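Local coordinates for protein U4/U6 snRNA-associated-splicing factor PRP24 (Saccharomyces cerevisiae, PDB 4N0T) that binds U6 snRNA and acts as a recycling factor of the spliceosome, annealing U6 with U4 snRNA, at residues R99-L104 against R127-D132; C85-T90 against E137-C142; Q106-V111 against E144-L149. One frame throughout, in Å; residues are numbered along the deposited sequence.

Interaction 1 of 3, residues R99-L104 against R127-D132; sequences RNIRDL and RFAYID. With nucleotides of chain B.
In the second RNA recognition motif of Prp24, helix 98-107 lies against one face of the antiparallel sheet while strand 128-133 offers its other face to U6 RNA; the two meet through Ile101, Ala129 and Ile131. Ile101 splits its branches between the two strand residues. Its CG2 lies 3.7 Å from Ile131 CD1, and CD1 at the end of the other branch comes to 4.0 Å from Ala129 CB. That spread follows from the first torsion, which sets CG2 anti to the backbone N and CG1 beside it (chi1 -64°). All three residues are buried, and the contact is purely apolar. Phe128 and Tyr130 point to the RNA face instead, as the aromatic residues of this strand do in RRMs. The base of G21 of chain B lies over one face of the Tyr130 ring, its C6 3.5 Å above the ring plane and over the centre. The Tyr130 hydroxyl donates a hydrogen bond to N3 of A20 of chain B. A leucine in place of Tyr130 would probably cost G21 the aromatic surface beneath it and leave A20 N3 without this donor. Phe128 packs a ring face on the A20 ribose, with C4' 3.6 Å from CZ. At the strand's start, O2' of A18 of chain B sits over the Arg127 guanidinium face and donates to Arg127 O at 2.8 Å.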
loop_
_atom_site.group_PDB
_atom_site.type_symbol
_atom_site.label_atom_id
_atom_site.label_comp_id
_atom_site.label_asym_id
_atom_site.label_seq_id
_atom_site.Cartn_x
_atom_site.Cartn_y
_atom_site.Cartn_z
ATOM N N ARG A 99 -12.336 -2.364 7.667
ATOM C CA ARG A 99 -13.739 -2.296 8.063
ATOM C C ARG A 99 -14.583 -1.739 6.920
ATOM O O ARG A 99 -15.663 -2.264 6.630
ATOM C CB ARG A 99 -13.871 -1.410 9.305
ATOM C CG ARG A 99 -15.266 -1.309 9.909
ATOM C CD ARG A 99 -15.285 -0.151 10.910
ATOM N NE ARG A 99 -16.298 -0.278 11.955
ATOM C CZ ARG A 99 -16.290 0.419 13.090
ATOM N NH1 ARG A 99 -15.316 1.289 13.332
ATOM N NH2 ARG A 99 -17.248 0.239 13.990
ATOM N N ASN A 100 -14.084 -0.690 6.260
ATOM C CA ASN A 100 -14.802 -0.119 5.122
ATOM C C ASN A 100 -15.001 -1.143 4.017
ATOM O O ASN A 100 -16.056 -1.207 3.389
ATOM C CB ASN A 100 -14.081 1.114 4.551
ATOM C CG ASN A 100 -14.044 2.281 5.524
ATOM O OD1 ASN A 100 -13.015 2.938 5.685
ATOM N ND2 ASN A 100 -15.169 2.550 6.172
ATOM N N ILE A 101 -13.970 -1.944 3.760
ATOM C CA ILE A 101 -14.071 -2.946 2.715
ATOM C C ILE A 101 -15.046 -4.031 3.135
ATOM O O ILE A 101 -15.864 -4.500 2.331
ATOM C CB ILE A 101 -12.682 -3.553 2.401
ATOM C CG1 ILE A 101 -11.777 -2.452 1.848
ATOM C CG2 ILE A 101 -12.820 -4.709 1.428
ATOM C CD1 ILE A 101 -10.298 -2.842 1.710
ATOM N N ARG A 102 -14.965 -4.422 4.400
ATOM C CA ARG A 102 -15.873 -5.435 4.919
ATOM C C ARG A 102 -17.315 -4.952 4.764
ATOM O O ARG A 102 -18.185 -5.709 4.339
ATOM C CB ARG A 102 -15.565 -5.756 6.383
ATOM C CG ARG A 102 -16.386 -6.945 6.915
ATOM C CD ARG A 102 -15.996 -7.319 8.344
ATOM N NE ARG A 102 -14.545 -7.342 8.521
ATOM C CZ ARG A 102 -13.780 -8.428 8.405
ATOM N NH1 ARG A 102 -14.321 -9.609 8.122
ATOM N NH2 ARG A 102 -12.468 -8.335 8.581
ATOM N N ASP A 103 -17.548 -3.680 5.060
ATOM C CA ASP A 103 -18.895 -3.125 4.960
ATOM C C ASP A 103 -19.410 -3.064 3.513
ATOM O O ASP A 103 -20.594 -3.305 3.268
ATOM C CB ASP A 103 -18.972 -1.770 5.676
ATOM C CG ASP A 103 -18.744 -1.891 7.178
ATOM O OD1 ASP A 103 -18.938 -2.998 7.727
ATOM O OD2 ASP A 103 -18.364 -0.883 7.811
ATOM N N LEU A 104 -18.526 -2.772 2.553
ATOM C CA LEU A 104 -18.886 -2.860 1.132
ATOM C C LEU A 104 -19.495 -4.203 0.753
ATOM O O LEU A 104 -20.521 -4.263 0.074
ATOM C CB LEU A 104 -17.655 -2.665 0.235
ATOM C CG LEU A 104 -17.212 -1.307 -0.289
ATOM C CD1 LEU A 104 -16.169 -1.521 -1.367
ATOM C CD2 LEU A 104 -18.395 -0.519 -0.834
ATOM N N ARG A 127 -1.630 0.492 -2.025
ATOM C CA ARG A 127 -3.059 0.522 -1.758
ATOM C C ARG A 127 -3.813 -0.519 -2.593
ATOM O O ARG A 127 -4.175 -0.281 -3.743
ATOM C CB ARG A 127 -3.598 1.929 -2.027
ATOM C CG ARG A 127 -4.933 2.178 -1.363
ATOM C CD ARG A 127 -5.237 3.653 -1.349
ATOM N NE ARG A 127 -6.070 4.000 -2.483
ATOM C CZ ARG A 127 -5.770 4.895 -3.418
ATOM N NH1 ARG A 127 -4.639 5.598 -3.397
ATOM N NH2 ARG A 127 -6.638 5.083 -4.387
ATOM N N PHE A 128 -4.029 -1.688 -2.001
ATOM C CA PHE A 128 -4.815 -2.743 -2.631
ATOM C C PHE A 128 -5.134 -3.724 -1.519
ATOM O O PHE A 128 -4.635 -3.577 -0.405
ATOM C CB PHE A 128 -4.048 -3.447 -3.773
ATOM C CG PHE A 128 -2.708 -4.005 -3.355
ATOM C CD1 PHE A 128 -2.611 -5.274 -2.771
ATOM C CD2 PHE A 128 -1.538 -3.255 -3.547
ATOM C CE1 PHE A 128 -1.369 -5.788 -2.373
ATOM C CE2 PHE A 128 -0.290 -3.766 -3.173
ATOM C CZ PHE A 128 -0.208 -5.027 -2.575
ATOM N N ALA A 129 -5.944 -4.730 -1.821
ATOM C CA ALA A 129 -6.345 -5.704 -0.804
ATOM C C ALA A 129 -6.706 -7.028 -1.421
ATOM O O ALA A 129 -7.202 -7.082 -2.548
ATOM C CB ALA A 129 -7.540 -5.176 0.034
ATOM N N TYR A 130 -6.463 -8.097 -0.664
ATOM C CA TYR A 130 -6.981 -9.410 -1.007
ATOM C C TYR A 130 -8.139 -9.731 -0.079
ATOM O O TYR A 130 -8.086 -9.448 1.131
ATOM C CB TYR A 130 -5.893 -10.485 -0.867
ATOM C CG TYR A 130 -4.864 -10.411 -1.956
ATOM C CD1 TYR A 130 -5.035 -11.091 -3.153
ATOM C CD2 TYR A 130 -3.726 -9.639 -1.792
ATOM C CE1 TYR A 130 -4.089 -11.018 -4.155
ATOM C CE2 TYR A 130 -2.779 -9.550 -2.783
ATOM C CZ TYR A 130 -2.961 -10.238 -3.955
ATOM O OH TYR A 130 -2.003 -10.124 -4.933
ATOM N N ILE A 131 -9.198 -10.308 -0.643
ATOM C CA ILE A 131 -10.372 -10.636 0.152
ATOM C C ILE A 131 -10.796 -12.053 -0.167
ATOM O O ILE A 131 -10.991 -12.390 -1.343
ATOM C CB ILE A 131 -11.559 -9.716 -0.207
ATOM C CG1 ILE A 131 -11.178 -8.247 -0.036
ATOM C CG2 ILE A 131 -12.762 -10.044 0.689
ATOM C CD1 ILE A 131 -11.885 -7.337 -1.031
ATOM N N ASP A 132 -10.955 -12.877 0.874
ATOM C CA ASP A 132 -11.485 -14.220 0.693
ATOM C C ASP A 132 -12.964 -14.236 1.063
ATOM O O ASP A 132 -13.347 -13.737 2.123
ATOM C CB ASP A 132 -10.748 -15.226 1.581
ATOM C CG ASP A 132 -9.315 -15.464 1.140
ATOM O OD1 ASP A 132 -8.999 -15.195 -0.038
ATOM O OD2 ASP A 132 -8.520 -15.931 1.982
ATOM P P G B 21 2.863 -8.210 -4.507
ATOM O OP1 G B 21 3.821 -7.168 -4.982
ATOM O OP2 G B 21 3.384 -9.616 -4.472
ATOM O "O5'" G B 21 2.325 -7.793 -3.073
ATOM C "C5'" G B 21 1.235 -8.495 -2.487
ATOM C "C4'" G B 21 1.069 -8.136 -1.031
ATOM O "O4'" G B 21 -0.180 -8.701 -0.561
ATOM C "C3'" G B 21 2.130 -8.697 -0.098
ATOM O "O3'" G B 21 2.068 -7.909 1.084
ATOM C "C2'" G B 21 1.549 -10.067 0.227
ATOM O "O2'" G B 21 2.113 -10.673 1.365
ATOM C "C1'" G B 21 0.092 -9.675 0.438
ATOM N N9 G B 21 -0.892 -10.734 0.273
ATOM C C8 G B 21 -1.856 -10.998 1.209
ATOM N N7 G B 21 -2.653 -11.945 0.828
ATOM C C5 G B 21 -2.214 -12.312 -0.418
ATOM C C6 G B 21 -2.734 -13.282 -1.305
ATOM O O6 G B 21 -3.706 -14.049 -1.123
ATOM N N1 G B 21 -1.994 -13.343 -2.474
ATOM C C2 G B 21 -0.920 -12.531 -2.771
ATOM N N2 G B 21 -0.338 -12.719 -3.965
ATOM N N3 G B 21 -0.425 -11.623 -1.948
ATOM C C4 G B 21 -1.121 -11.554 -0.802
ATOM P P A B 18 0.502 5.891 -7.376
ATOM O OP1 A B 18 1.652 5.687 -6.446
ATOM O OP2 A B 18 0.686 5.739 -8.832
ATOM O "O5'" A B 18 -0.692 4.888 -7.009
ATOM C "C5'" A B 18 -1.132 4.714 -5.672
ATOM C "C4'" A B 18 -2.423 3.922 -5.616
ATOM O "O4'" A B 18 -3.445 4.571 -6.422
ATOM C "C3'" A B 18 -2.366 2.504 -6.164
ATOM O "O3'" A B 18 -1.835 1.586 -5.231
ATOM C "C2'" A B 18 -3.821 2.236 -6.532
ATOM O "O2'" A B 18 -4.600 2.000 -5.370
ATOM C "C1'" A B 18 -4.226 3.599 -7.082
ATOM N N9 A B 18 -3.982 3.719 -8.531
ATOM C C8 A B 18 -3.086 4.550 -9.170
ATOM N N7 A B 18 -3.125 4.445 -10.472
ATOM C C5 A B 18 -4.116 3.507 -10.713
ATOM C C6 A B 18 -4.627 2.970 -11.898
ATOM N N6 A B 18 -4.204 3.336 -13.117
ATOM N N1 A B 18 -5.602 2.043 -11.806
ATOM C C2 A B 18 -6.039 1.686 -10.590
ATOM N N3 A B 18 -5.629 2.132 -9.405
ATOM C C4 A B 18 -4.649 3.046 -9.529
ATOM P P A B 20 0.707 -3.582 -8.797
ATOM O OP1 A B 20 1.455 -2.504 -8.095
ATOM O OP2 A B 20 1.132 -3.963 -10.170
ATOM O "O5'" A B 20 0.718 -4.900 -7.912
ATOM C "C5'" A B 20 0.479 -4.866 -6.501
ATOM C "C4'" A B 20 0.295 -6.254 -5.954
ATOM O "O4'" A B 20 -1.021 -6.727 -6.356
ATOM C "C3'" A B 20 1.301 -7.296 -6.448
ATOM O "O3'" A B 20 1.539 -8.254 -5.421
ATOM C "C2'" A B 20 0.544 -7.975 -7.585
ATOM O "O2'" A B 20 0.969 -9.294 -7.863
ATOM C "C1'" A B 20 -0.894 -7.945 -7.061
ATOM N N9 A B 20 -1.896 -7.978 -8.126
ATOM C C8 A B 20 -2.047 -7.091 -9.161
ATOM N N7 A B 20 -3.014 -7.423 -9.988
ATOM C C5 A B 20 -3.538 -8.591 -9.448
ATOM C C6 A B 20 -4.584 -9.444 -9.855
ATOM N N6 A B 20 -5.317 -9.220 -10.946
ATOM N N1 A B 20 -4.834 -10.530 -9.087
ATOM C C2 A B 20 -4.078 -10.761 -8.007
ATOM N N3 A B 20 -3.061 -10.030 -7.539
ATOM C C4 A B 20 -2.853 -8.952 -8.304
#

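Interaction 2 of 3, residues C85-T90 against E137-C142; sequences CTLWMT and EDARYC. With nucleotides of chain B.
Leu87, on the central strand 86-90 of the RRM sheet, fills this contact, its two methyls resting on Ala139 and Cys142 of helix 136-146, one helical turn apart. Here the packing is tight. Leu87 CD1 lies 3.5 Å from Cys142 CB and 3.7 Å from Cys142 SG, while CD2 comes to 3.5 Å from the carbonyl oxygen of Ala139 and 4.1 Å from its CB. A chi1 of -55°, with CG anti to the carbonyl carbon, carries the isobutyl end toward the helix, CD1 then touching Cys142 and CD2 lying over Ala139 and near Cys142 CB. Just before the strand the fit is looser: Cys85 offers its backbone, CA lying 4.3 Å from Ala139 CB. The helix turns Glu137 and Arg140 to its exposed side. The opposite face of the strand belongs to RNA. Trp88 lays its indole flat on the adenine of A20 of chain B, with C5 3.5 Å above the ring plane, and brings NE1 to 3.0 Å from A20 O4'. Thr90 OG1 lies beside the ribose of C19 of chain B. One strand thus carries two chemistries, a buried, mainly apolar fit to the helix and an aromatic platform for a base, consistent with a sheet whose RNA face is backed by its hydrophobic core.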
loop_
_atom_site.group_PDB
_atom_site.type_symbol
_atom_site.label_atom_id
_atom_site.label_comp_id
_atom_site.label_asym_id
_atom_site.label_seq_id
_atom_site.Cartn_x
_atom_site.Cartn_y
_atom_site.Cartn_z
ATOM N N CYS A 85 -12.230 -18.353 -4.572
ATOM C CA CYS A 85 -12.956 -17.536 -3.617
ATOM C C CYS A 85 -12.194 -16.297 -3.174
ATOM O O CYS A 85 -12.472 -15.758 -2.102
ATOM C CB CYS A 85 -13.263 -18.355 -2.369
ATOM S SG CYS A 85 -14.503 -19.650 -2.630
ATOM N N THR A 86 -11.228 -15.848 -3.977
ATOM C CA THR A 86 -10.409 -14.717 -3.571
ATOM C C THR A 86 -10.520 -13.564 -4.573
ATOM O O THR A 86 -10.402 -13.761 -5.786
ATOM C CB THR A 86 -8.928 -15.141 -3.419
ATOM O OG1 THR A 86 -8.836 -16.201 -2.456
ATOM C CG2 THR A 86 -8.072 -13.962 -2.963
ATOM N N LEU A 87 -10.757 -12.364 -4.045
ATOM C CA LEU A 87 -10.787 -11.155 -4.856
ATOM C C LEU A 87 -9.509 -10.361 -4.641
ATOM O O LEU A 87 -8.903 -10.407 -3.563
ATOM C CB LEU A 87 -11.932 -10.273 -4.395
ATOM C CG LEU A 87 -13.282 -10.971 -4.396
ATOM C CD1 LEU A 87 -14.252 -10.187 -3.545
ATOM C CD2 LEU A 87 -13.758 -11.078 -5.817
ATOM N N TRP A 88 -9.110 -9.623 -5.667
ATOM C CA TRP A 88 -8.103 -8.593 -5.490
ATOM C C TRP A 88 -8.765 -7.267 -5.825
ATOM O O TRP A 88 -9.438 -7.136 -6.861
ATOM C CB TRP A 88 -6.895 -8.862 -6.384
ATOM C CG TRP A 88 -5.814 -7.810 -6.340
ATOM C CD1 TRP A 88 -4.789 -7.719 -5.442
ATOM C CD2 TRP A 88 -5.613 -6.754 -7.289
ATOM N NE1 TRP A 88 -3.965 -6.650 -5.765
ATOM C CE2 TRP A 88 -4.462 -6.038 -6.886
ATOM C CE3 TRP A 88 -6.306 -6.334 -8.431
ATOM C CZ2 TRP A 88 -3.983 -4.927 -7.594
ATOM C CZ3 TRP A 88 -5.825 -5.234 -9.138
ATOM C CH2 TRP A 88 -4.674 -4.542 -8.713
ATOM N N MET A 89 -8.588 -6.299 -4.937
ATOM C CA MET A 89 -9.229 -5.000 -5.061
ATOM C C MET A 89 -8.194 -3.880 -5.007
ATOM O O MET A 89 -7.256 -3.931 -4.207
ATOM C CB MET A 89 -10.261 -4.851 -3.939
ATOM C CG MET A 89 -11.104 -3.605 -3.988
ATOM S SD MET A 89 -12.261 -3.624 -2.582
ATOM C CE MET A 89 -13.452 -4.828 -3.149
ATOM N N THR A 90 -8.336 -2.883 -5.873
ATOM C CA THR A 90 -7.490 -1.713 -5.747
ATOM C C THR A 90 -8.235 -0.421 -6.071
ATOM O O THR A 90 -9.389 -0.442 -6.537
ATOM C CB THR A 90 -6.190 -1.829 -6.594
ATOM O OG1 THR A 90 -5.260 -0.846 -6.131
ATOM C CG2 THR A 90 -6.466 -1.588 -8.091
ATOM N N GLU A 137 -19.356 -18.254 -6.468
ATOM C CA GLU A 137 -20.520 -17.441 -6.794
ATOM C C GLU A 137 -20.460 -16.053 -6.152
ATOM O O GLU A 137 -20.674 -15.038 -6.828
ATOM C CB GLU A 137 -21.806 -18.183 -6.401
ATOM C CG GLU A 137 -22.140 -19.364 -7.317
ATOM C CD GLU A 137 -21.162 -20.540 -7.196
ATOM O OE1 GLU A 137 -20.658 -20.805 -6.075
ATOM O OE2 GLU A 137 -20.894 -21.199 -8.232
ATOM N N ASP A 138 -20.151 -15.996 -4.862
ATOM C CA ASP A 138 -20.035 -14.711 -4.181
ATOM C C ASP A 138 -18.874 -13.908 -4.800
ATOM O O ASP A 138 -18.986 -12.699 -4.991
ATOM C CB ASP A 138 -19.814 -14.903 -2.678
ATOM C CG ASP A 138 -21.121 -15.047 -1.904
ATOM O OD1 ASP A 138 -22.162 -15.316 -2.541
ATOM O OD2 ASP A 138 -21.106 -14.893 -0.662
ATOM N N ALA A 139 -17.776 -14.589 -5.115
ATOM C CA ALA A 139 -16.636 -13.891 -5.715
ATOM C C ALA A 139 -17.055 -13.252 -7.043
ATOM O O ALA A 139 -16.796 -12.068 -7.274
ATOM C CB ALA A 139 -15.449 -14.836 -5.921
ATOM N N ARG A 140 -17.712 -14.018 -7.911
ATOM C CA ARG A 140 -18.166 -13.448 -9.188
ATOM C C ARG A 140 -19.172 -12.315 -8.979
ATOM O O ARG A 140 -19.208 -11.356 -9.755
ATOM C CB ARG A 140 -18.765 -14.523 -10.101
ATOM C CG ARG A 140 -17.755 -15.552 -10.612
ATOM C CD ARG A 140 -16.674 -14.926 -11.497
ATOM N NE ARG A 140 -15.731 -15.930 -11.995
ATOM C CZ ARG A 140 -14.635 -15.652 -12.698
ATOM N NH1 ARG A 140 -14.331 -14.394 -12.993
ATOM N NH2 ARG A 140 -13.836 -16.631 -13.106
ATOM N N TYR A 141 -19.983 -12.422 -7.932
ATOM C CA TYR A 141 -20.974 -11.398 -7.630
ATOM C C TYR A 141 -20.301 -10.105 -7.158
ATOM O O TYR A 141 -20.725 -9.005 -7.520
ATOM C CB TYR A 141 -21.997 -11.921 -6.604
ATOM C CG TYR A 141 -23.178 -11.001 -6.379
ATOM C CD1 TYR A 141 -24.077 -10.730 -7.406
ATOM C CD2 TYR A 141 -23.408 -10.419 -5.136
ATOM C CE1 TYR A 141 -25.164 -9.885 -7.205
ATOM C CE2 TYR A 141 -24.496 -9.573 -4.927
ATOM C CZ TYR A 141 -25.368 -9.317 -5.970
ATOM O OH TYR A 141 -26.448 -8.483 -5.783
ATOM N N CYS A 142 -19.243 -10.231 -6.364
ATOM C CA CYS A 142 -18.477 -9.045 -5.961
ATOM C C CYS A 142 -17.891 -8.313 -7.163
ATOM O O CYS A 142 -17.876 -7.083 -7.197
ATOM C CB CYS A 142 -17.346 -9.421 -5.006
ATOM S SG CYS A 142 -17.903 -9.928 -3.368
ATOM P P A B 20 0.707 -3.582 -8.797
ATOM O OP1 A B 20 1.455 -2.504 -8.095
ATOM O OP2 A B 20 1.132 -3.963 -10.170
ATOM O "O5'" A B 20 0.718 -4.900 -7.912
ATOM C "C5'" A B 20 0.479 -4.866 -6.501
ATOM C "C4'" A B 20 0.295 -6.254 -5.954
ATOM O "O4'" A B 20 -1.021 -6.727 -6.356
ATOM C "C3'" A B 20 1.301 -7.296 -6.448
ATOM O "O3'" A B 20 1.539 -8.254 -5.421
ATOM C "C2'" A B 20 0.544 -7.975 -7.585
ATOM O "O2'" A B 20 0.969 -9.294 -7.863
ATOM C "C1'" A B 20 -0.894 -7.945 -7.061
ATOM N N9 A B 20 -1.896 -7.978 -8.126
ATOM C C8 A B 20 -2.047 -7.091 -9.161
ATOM N N7 A B 20 -3.014 -7.423 -9.988
ATOM C C5 A B 20 -3.538 -8.591 -9.448
ATOM C C6 A B 20 -4.584 -9.444 -9.855
ATOM N N6 A B 20 -5.317 -9.220 -10.946
ATOM N N1 A B 20 -4.834 -10.530 -9.087
ATOM C C2 A B 20 -4.078 -10.761 -8.007
ATOM N N3 A B 20 -3.061 -10.030 -7.539
ATOM C C4 A B 20 -2.853 -8.952 -8.304
ATOM P P C B 19 -0.541 0.707 -5.604
ATOM O OP1 C B 19 -0.343 -0.232 -4.479
ATOM O OP2 C B 19 0.572 1.602 -6.041
ATOM O "O5'" C B 19 -0.978 -0.062 -6.930
ATOM C "C5'" C B 19 -2.023 -1.027 -6.881
ATOM C "C4'" C B 19 -2.410 -1.454 -8.267
ATOM O "O4'" C B 19 -2.968 -0.320 -8.985
ATOM C "C3'" C B 19 -1.243 -1.889 -9.136
ATOM O "O3'" C B 19 -0.850 -3.219 -8.872
ATOM C "C2'" C B 19 -1.778 -1.658 -10.534
ATOM O "O2'" C B 19 -2.714 -2.677 -10.870
ATOM C "C1'" C B 19 -2.543 -0.351 -10.328
ATOM N N1 C B 19 -1.674 0.833 -10.563
ATOM C C2 C B 19 -1.489 1.232 -11.887
ATOM O O2 C B 19 -2.044 0.566 -12.787
ATOM N N3 C B 19 -0.712 2.307 -12.144
ATOM C C4 C B 19 -0.132 2.978 -11.134
ATOM N N4 C B 19 0.637 4.043 -11.443
ATOM C C5 C B 19 -0.305 2.599 -9.768
ATOM C C6 C B 19 -1.079 1.521 -9.534
#

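Interaction 3 of 3, residues Q106-V111 against E144-L149; sequences QDINVV and EKLNGL
Ile108 has more surface buried here than any other residue of the contact, and it meets Leu146 and Lys145 at the end of helix 136-146. It meets Leu146 tip to tip, Ile108 CD1 lying 4.0 Å from both CD1 and CG of the leucine. The same methyl lies 4.2 Å from Lys145 CB, so Lys145 lends only the base of its side chain; the rest leads the amino group away. Ile108 reaches across because its CG1 branch is set between the backbone N and the carbonyl carbon (chi1 57°), the crowded position. The two helices are the pair that pack on one face of the RRM sheet, and the contact joins them where both end. Helix 98-107 closes in a Schellman motif: Asn109, at positive phi, is its C-prime residue, its N bonding to Gln106 O at 3.0 Å and Val110 N to Leu105 O. The other helix runs into a type II beta turn from Leu146 to Leu149, with Leu149 N on Leu146 O at 3.1 Å and Gly148 at a phi of 96°, a backbone shape in which a CB would collide with the carbonyl oxygen of Asn147, which by itself calls for glycine. Leu146, the buried member of the three, also packs on Leu156 and Thr158 of strand 154-160, whereas Lys145 is exposed.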
loop_
_atom_site.group_PDB
_atom_site.type_symbol
_atom_site.label_atom_id
_atom_site.label_comp_id
_atom_site.label_asym_id
_atom_site.label_seq_id
_atom_site.Cartn_x
_atom_site.Cartn_y
_atom_site.Cartn_z
ATOM N N GLN A 106 -20.635 -6.499 2.868
ATOM C CA GLN A 106 -21.805 -6.673 3.737
ATOM C C GLN A 106 -23.052 -6.115 3.033
ATOM O O GLN A 106 -24.121 -6.744 3.033
ATOM C CB GLN A 106 -21.544 -5.916 5.039
ATOM C CG GLN A 106 -22.395 -6.280 6.228
ATOM C CD GLN A 106 -22.028 -5.443 7.447
ATOM O OE1 GLN A 106 -22.192 -4.219 7.450
ATOM N NE2 GLN A 106 -21.509 -6.095 8.478
ATOM N N ASP A 107 -22.890 -4.950 2.411
ATOM C CA ASP A 107 -23.965 -4.275 1.667
ATOM C C ASP A 107 -24.559 -5.085 0.515
ATOM O O ASP A 107 -25.725 -4.903 0.159
ATOM C CB ASP A 107 -23.459 -2.947 1.099
ATOM C CG ASP A 107 -23.461 -1.830 2.120
ATOM O OD1 ASP A 107 -23.392 -2.119 3.334
ATOM O OD2 ASP A 107 -23.524 -0.655 1.699
ATOM N N ILE A 108 -23.757 -5.949 -0.099
ATOM C CA ILE A 108 -24.242 -6.774 -1.197
ATOM C C ILE A 108 -24.401 -8.220 -0.730
ATOM O O ILE A 108 -24.402 -9.168 -1.533
ATOM C CB ILE A 108 -23.333 -6.658 -2.451
ATOM C CG1 ILE A 108 -21.884 -7.050 -2.114
ATOM C CG2 ILE A 108 -23.384 -5.240 -2.987
ATOM C CD1 ILE A 108 -21.044 -7.409 -3.350
ATOM N N ASN A 109 -24.520 -8.353 0.589
ATOM C CA ASN A 109 -24.818 -9.614 1.264
ATOM C C ASN A 109 -23.807 -10.711 0.972
ATOM O O ASN A 109 -24.166 -11.866 0.734
ATOM C CB ASN A 109 -26.258 -10.068 0.975
ATOM C CG ASN A 109 -27.292 -9.090 1.513
ATOM O OD1 ASN A 109 -27.215 -8.649 2.663
ATOM N ND2 ASN A 109 -28.257 -8.735 0.675
ATOM N N VAL A 110 -22.529 -10.332 0.999
ATOM C CA VAL A 110 -21.441 -11.281 0.834
ATOM C C VAL A 110 -20.629 -11.376 2.129
ATOM O O VAL A 110 -20.133 -10.367 2.634
ATOM C CB VAL A 110 -20.516 -10.843 -0.319
ATOM C CG1 VAL A 110 -19.252 -11.709 -0.354
ATOM C CG2 VAL A 110 -21.262 -10.916 -1.644
ATOM N N VAL A 111 -20.511 -12.586 2.677
ATOM C CA VAL A 111 -19.715 -12.801 3.875
ATOM C C VAL A 111 -18.234 -12.736 3.502
ATOM O O VAL A 111 -17.825 -13.335 2.513
ATOM C CB VAL A 111 -20.007 -14.184 4.470
ATOM C CG1 VAL A 111 -19.070 -14.481 5.648
ATOM C CG2 VAL A 111 -21.477 -14.274 4.890
ATOM N N GLU A 144 -19.113 -8.368 -10.227
ATOM C CA GLU A 144 -20.269 -7.803 -10.919
ATOM C C GLU A 144 -20.727 -6.484 -10.309
ATOM O O GLU A 144 -20.951 -5.508 -11.025
ATOM C CB GLU A 144 -21.433 -8.800 -10.901
ATOM C CG GLU A 144 -22.675 -8.302 -11.628
ATOM C CD GLU A 144 -23.931 -9.089 -11.273
ATOM O OE1 GLU A 144 -23.840 -10.320 -11.066
ATOM O OE2 GLU A 144 -25.013 -8.466 -11.196
ATOM N N LYS A 145 -20.840 -6.440 -8.984
ATOM C CA LYS A 145 -21.384 -5.269 -8.307
ATOM C C LYS A 145 -20.361 -4.194 -7.950
ATOM O O LYS A 145 -20.720 -3.019 -7.855
ATOM C CB LYS A 145 -22.121 -5.689 -7.033
ATOM C CG LYS A 145 -23.225 -6.724 -7.253
ATOM C CD LYS A 145 -24.429 -6.139 -7.983
ATOM C CE LYS A 145 -25.114 -5.071 -7.148
ATOM N NZ LYS A 145 -26.545 -4.892 -7.540
ATOM N N LEU A 146 -19.101 -4.586 -7.745
ATOM C CA LEU A 146 -18.118 -3.664 -7.170
ATOM C C LEU A 146 -17.064 -3.168 -8.159
ATOM O O LEU A 146 -16.502 -2.090 -7.956
ATOM C CB LEU A 146 -17.419 -4.280 -5.953
ATOM C CG LEU A 146 -18.345 -4.800 -4.848
ATOM C CD1 LEU A 146 -17.545 -5.430 -3.710
ATOM C CD2 LEU A 146 -19.251 -3.690 -4.315
ATOM N N ASN A 147 -16.770 -3.947 -9.199
ATOM C CA ASN A 147 -15.797 -3.484 -10.195
ATOM C C ASN A 147 -16.370 -2.290 -10.946
ATOM O O ASN A 147 -17.415 -2.408 -11.601
ATOM C CB ASN A 147 -15.401 -4.581 -11.188
ATOM C CG ASN A 147 -14.224 -4.171 -12.064
ATOM O OD1 ASN A 147 -13.226 -3.645 -11.565
ATOM N ND2 ASN A 147 -14.348 -4.377 -13.378
ATOM N N GLY A 148 -15.695 -1.145 -10.846
ATOM C CA GLY A 148 -16.152 0.065 -11.513
ATOM C C GLY A 148 -16.968 0.977 -10.612
ATOM O O GLY A 148 -17.338 2.088 -11.000
ATOM N N LEU A 149 -17.241 0.525 -9.395
ATOM C CA LEU A 149 -17.990 1.335 -8.438
ATOM C C LEU A 149 -17.232 2.613 -8.081
ATOM O O LEU A 149 -16.037 2.578 -7.784
ATOM C CB LEU A 149 -18.284 0.527 -7.171
ATOM C CG LEU A 149 -19.138 1.159 -6.084
ATOM C CD1 LEU A 149 -20.561 1.353 -6.592
ATOM C CD2 LEU A 149 -19.132 0.301 -4.829
#

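How the interactions relate
The three contacts tie one RRM together. Interactions 1 and 2 each set one helix on one strand, the two strands being neighbours in the same sheet and the contact centres 10 Å apart, and interaction 3 joins those helices at their ends. Between 1 and 2 the strands are stitched by probable hydrogen bonds, Thr86 OG1 to Asp132 OD1 at 2.6 Å and Thr90 OG1 to Arg127 O at 2.7 Å, and Tyr130 CZ lies 3.4 Å from Trp88 CD1, so the rings that hold G21 and A20 of chain B touch each other. Interaction 3 reaches interaction 2 through Ile108 CD1, 4.0 Å from Cys142 CA, but its nearest atom stays about 9 Å from the RNA.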